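Local coordinates for protein pyridoxamine 5-phosphate-dependent dehydrase (Escherichia coli, PDB 3B8X) that removes the C3'-hydroxyl of GDP-4-keto-6-deoxy-D-mannose in a combined transamination and deoxygenation during the biosynthesis of L-colitose for the O-antigen, at residues P75-G80 with D155-E160. The protein carries 1 engineered substitution. Sequence-based numbering, arbitrary orientation.
Sequences PRLKKG and DIILLE
The peptide group that follows R76 is the flat surface that I157 meets: the methyl CD1 of I157 lies to one side of its plane, out past the oxygen, 3.7 Å from R76 O. CB of R76 and the CD2 methyl of L77 lie on that same side, so the incoming methyl is flanked by both. The contact sets a loop against the mixed central sheet of the large domain in a fold-type I, aspartate aminotransferase-like enzyme. The guanidinium of R76, also flat, uses its nitrogens away from I157. NH2 makes a salt bridge with D204, and NH1 has a long, weak ion pair with E206; the side chain bends at chi2 and chi3 on its way there, and its CB is what remains beside the isoleucine.

Segment 75-80 is part of the loop between helix 58-68 and strand 82-86, while I157 opens strand 157-161, which runs parallel to strands 129-135 and 181-185. Backbone bonds to K130 and I132 tie I157 to strand 129-135, and its side chain reaches the loop from the start of this inner strand, touching L180 as well. Two residues further along the strand, L159 points the same way and packs on L69, M65 and I66. L77 also touches L69, just past the end of helix 58-68, and this shared neighbour links the loop to strand 157-161.

No hydrogen bond links the two segments, and just 107 Å² is buried between them, so the contact is light packing away from the annotated sites. I157 places CG1 anti to its carbonyl carbon (chi1 -64°), sending that longer branch to the loop. There CD1 lies 4.0 Å from CB of R76 and 4.3 Å from CD2 of L77.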
ATOM      1  N   PRO B  75       7.689   4.634 -22.697  1.00 25.03           N
ATOM      2  CA  PRO B  75       7.916   3.804 -21.503  1.00 15.16           C
ATOM      3  C   PRO B  75       9.374   3.549 -21.240  1.00 18.57           C
ATOM      4  O   PRO B  75      10.089   3.052 -22.094  1.00 35.90           O
ATOM      5  CB  PRO B  75       7.275   2.475 -21.871  1.00 14.40           C
ATOM      6  CG  PRO B  75       6.212   2.845 -22.867  1.00 50.74           C
ATOM      7  CD  PRO B  75       6.794   3.976 -23.667  1.00 20.63           C
ATOM      8  N   ARG B  76       9.824   3.845 -20.036  1.00 16.05           N
ATOM      9  CA  ARG B  76      11.226   3.638 -19.732  1.00 15.65           C
ATOM     10  C   ARG B  76      11.651   2.218 -19.408  1.00 17.03           C
ATOM     11  O   ARG B  76      12.846   1.935 -19.437  1.00 14.55           O
ATOM     12  CB  ARG B  76      11.699   4.630 -18.703  1.00  5.21           C
ATOM     13  CG  ARG B  76      11.991   5.993 -19.294  1.00 15.18           C
ATOM     14  CD  ARG B  76      11.293   7.087 -18.536  1.00 31.72           C
ATOM     15  NE  ARG B  76      12.232   8.179 -18.293  1.00 77.17           N
ATOM     16  CZ  ARG B  76      11.910   9.463 -18.142  1.00 99.89           C
ATOM     17  NH1 ARG B  76      10.641   9.878 -18.179  1.00 37.26           N
ATOM     18  NH2 ARG B  76      12.880  10.342 -17.934  1.00 53.17           N
ATOM     19  N   LEU B  77      10.689   1.332 -19.137  1.00 18.27           N
ATOM     20  CA  LEU B  77      10.953  -0.093 -18.891  1.00  9.52           C
ATOM     21  C   LEU B  77       9.755  -0.827 -19.428  1.00 20.86           C
ATOM     22  O   LEU B  77       8.683  -0.221 -19.555  1.00 16.26           O
ATOM     23  CB  LEU B  77      11.125  -0.455 -17.389  1.00 15.72           C
ATOM     24  CG  LEU B  77      12.361   0.023 -16.592  1.00 16.48           C
ATOM     25  CD1 LEU B  77      12.249  -0.414 -15.122  1.00 16.10           C
ATOM     26  CD2 LEU B  77      13.674  -0.499 -17.170  1.00 10.82           C
ATOM     27  N   LYS B  78       9.946  -2.121 -19.709  1.00 12.83           N
ATOM     28  CA  LYS B  78       8.916  -3.037 -20.197  1.00 12.23           C
ATOM     29  C   LYS B  78       9.233  -4.415 -19.632  1.00 17.88           C
ATOM     30  O   LYS B  78      10.338  -4.647 -19.149  1.00 11.10           O
ATOM     31  CB  LYS B  78       8.893  -3.074 -21.709  1.00 19.64           C
ATOM     32  CG  LYS B  78      10.010  -3.878 -22.266  1.00 21.86           C
ATOM     33  CD  LYS B  78      10.031  -3.717 -23.776  1.00 35.73           C
ATOM     34  CE  LYS B  78      11.176  -4.515 -24.377  1.00 24.40           C
ATOM     35  NZ  LYS B  78      12.506  -3.823 -24.298  1.00 21.51           N
ATOM     36  N   LYS B  79       8.273  -5.330 -19.677  1.00 14.57           N
ATOM     37  CA  LYS B  79       8.459  -6.667 -19.111  1.00 22.63           C
ATOM     38  C   LYS B  79       9.714  -7.279 -19.703  1.00 50.90           C
ATOM     39  O   LYS B  79       9.992  -7.037 -20.875  1.00 18.33           O
ATOM     40  CB  LYS B  79       7.257  -7.568 -19.435  1.00 26.80           C
ATOM     41  CG  LYS B  79       6.068  -7.423 -18.475  1.00 24.21           C
ATOM     42  CD  LYS B  79       5.268  -8.706 -18.376  1.00 99.89           C
ATOM     43  CE  LYS B  79       3.783  -8.424 -18.539  1.00 99.89           C
ATOM     44  NZ  LYS B  79       2.977  -9.670 -18.728  1.00 99.89           N
ATOM     45  N   GLY B  80      10.444  -8.065 -18.903  1.00 22.54           N
ATOM     46  CA  GLY B  80      11.673  -8.746 -19.310  1.00 14.42           C
ATOM     47  C   GLY B  80      12.893  -7.836 -19.340  1.00 16.05           C
ATOM     48  O   GLY B  80      14.007  -8.303 -19.569  1.00 17.01           O
ATOM     49  N   ASP B 155      22.485   4.227 -21.964  1.00 51.72           N
ATOM     50  CA  ASP B 155      21.061   4.314 -21.636  1.00 99.89           C
ATOM     51  C   ASP B 155      20.665   3.345 -20.512  1.00 16.96           C
ATOM     52  O   ASP B 155      19.994   2.330 -20.736  1.00 33.47           O
ATOM     53  CB  ASP B 155      20.209   4.116 -22.905  1.00 31.37           C
ATOM     54  CG  ASP B 155      18.801   4.712 -22.782  1.00 99.89           C
ATOM     55  OD1 ASP B 155      18.568   5.534 -21.867  1.00 49.13           O
ATOM     56  OD2 ASP B 155      17.921   4.362 -23.603  1.00 99.89           O
ATOM     57  N   ILE B 156      21.134   3.632 -19.297  1.00 18.25           N
ATOM     58  CA  ILE B 156      20.844   2.784 -18.130  1.00 18.73           C
ATOM     59  C   ILE B 156      20.303   3.682 -17.036  1.00 19.78           C
ATOM     60  O   ILE B 156      20.965   4.622 -16.615  1.00 27.89           O
ATOM     61  CB  ILE B 156      22.112   2.129 -17.557  1.00 23.57           C
ATOM     62  CG1 ILE B 156      22.748   1.202 -18.601  1.00 35.30           C
ATOM     63  CG2 ILE B 156      21.753   1.347 -16.288  1.00 14.70           C
ATOM     64  CD1 ILE B 156      24.283   1.167 -18.524  1.00 19.47           C
ATOM     65  N   ILE B 157      19.083   3.425 -16.601  1.00 19.15           N
ATOM     66  CA  ILE B 157      18.520   4.277 -15.573  1.00 20.22           C
ATOM     67  C   ILE B 157      19.136   3.915 -14.215  1.00  6.33           C
ATOM     68  O   ILE B 157      19.299   2.716 -13.873  1.00 18.91           O
ATOM     69  CB  ILE B 157      17.014   4.045 -15.447  1.00 11.05           C
ATOM     70  CG1 ILE B 157      16.279   4.441 -16.716  1.00 15.63           C
ATOM     71  CG2 ILE B 157      16.480   4.799 -14.234  1.00 18.29           C
ATOM     72  CD1 ILE B 157      15.130   3.500 -17.058  1.00 52.06           C
ATOM     73  N   LEU B 158      19.372   4.950 -13.414  1.00 12.69           N
ATOM     74  CA  LEU B 158      19.875   4.756 -12.059  1.00 11.71           C
ATOM     75  C   LEU B 158      18.752   5.094 -11.082  1.00  6.55           C
ATOM     76  O   LEU B 158      18.155   6.211 -11.146  1.00 12.02           O
ATOM     77  CB  LEU B 158      21.048   5.712 -11.797  1.00 19.50           C
ATOM     78  CG  LEU B 158      21.610   5.749 -10.386  1.00 18.25           C
ATOM     79  CD1 LEU B 158      22.247   4.411 -10.011  1.00 15.52           C
ATOM     80  CD2 LEU B 158      22.557   6.888 -10.206  1.00 15.11           C
ATOM     81  N   LEU B 159      18.497   4.137 -10.173  1.00 10.85           N
ATOM     82  CA  LEU B 159      17.476   4.349  -9.132  1.00 12.28           C
ATOM     83  C   LEU B 159      18.173   4.167  -7.814  1.00 45.13           C
ATOM     84  O   LEU B 159      19.130   3.440  -7.789  1.00  7.48           O
ATOM     85  CB  LEU B 159      16.446   3.250  -9.215  1.00  5.73           C
ATOM     86  CG  LEU B 159      15.732   3.392 -10.567  1.00 12.55           C
ATOM     87  CD1 LEU B 159      14.837   2.195 -10.814  1.00 26.34           C
ATOM     88  CD2 LEU B 159      15.003   4.734 -10.644  1.00  9.17           C
ATOM     89  N   GLU B 160      17.693   4.752  -6.719  1.00 12.37           N
ATOM     90  CA  GLU B 160      18.316   4.473  -5.425  1.00  8.78           C
ATOM     91  C   GLU B 160      17.199   4.074  -4.499  1.00  5.03           C
ATOM     92  O   GLU B 160      16.133   4.689  -4.512  1.00 12.71           O
ATOM     93  CB  GLU B 160      18.860   5.749  -4.788  1.00  9.35           C
ATOM     94  CG  GLU B 160      20.232   6.189  -5.258  1.00 14.56           C
ATOM     95  CD  GLU B 160      20.607   7.543  -4.679  1.00  3.97           C
ATOM     96  OE1 GLU B 160      21.158   7.604  -3.558  1.00  8.02           O
ATOM     97  OE2 GLU B 160      20.292   8.576  -5.308  1.00 11.59           O
TER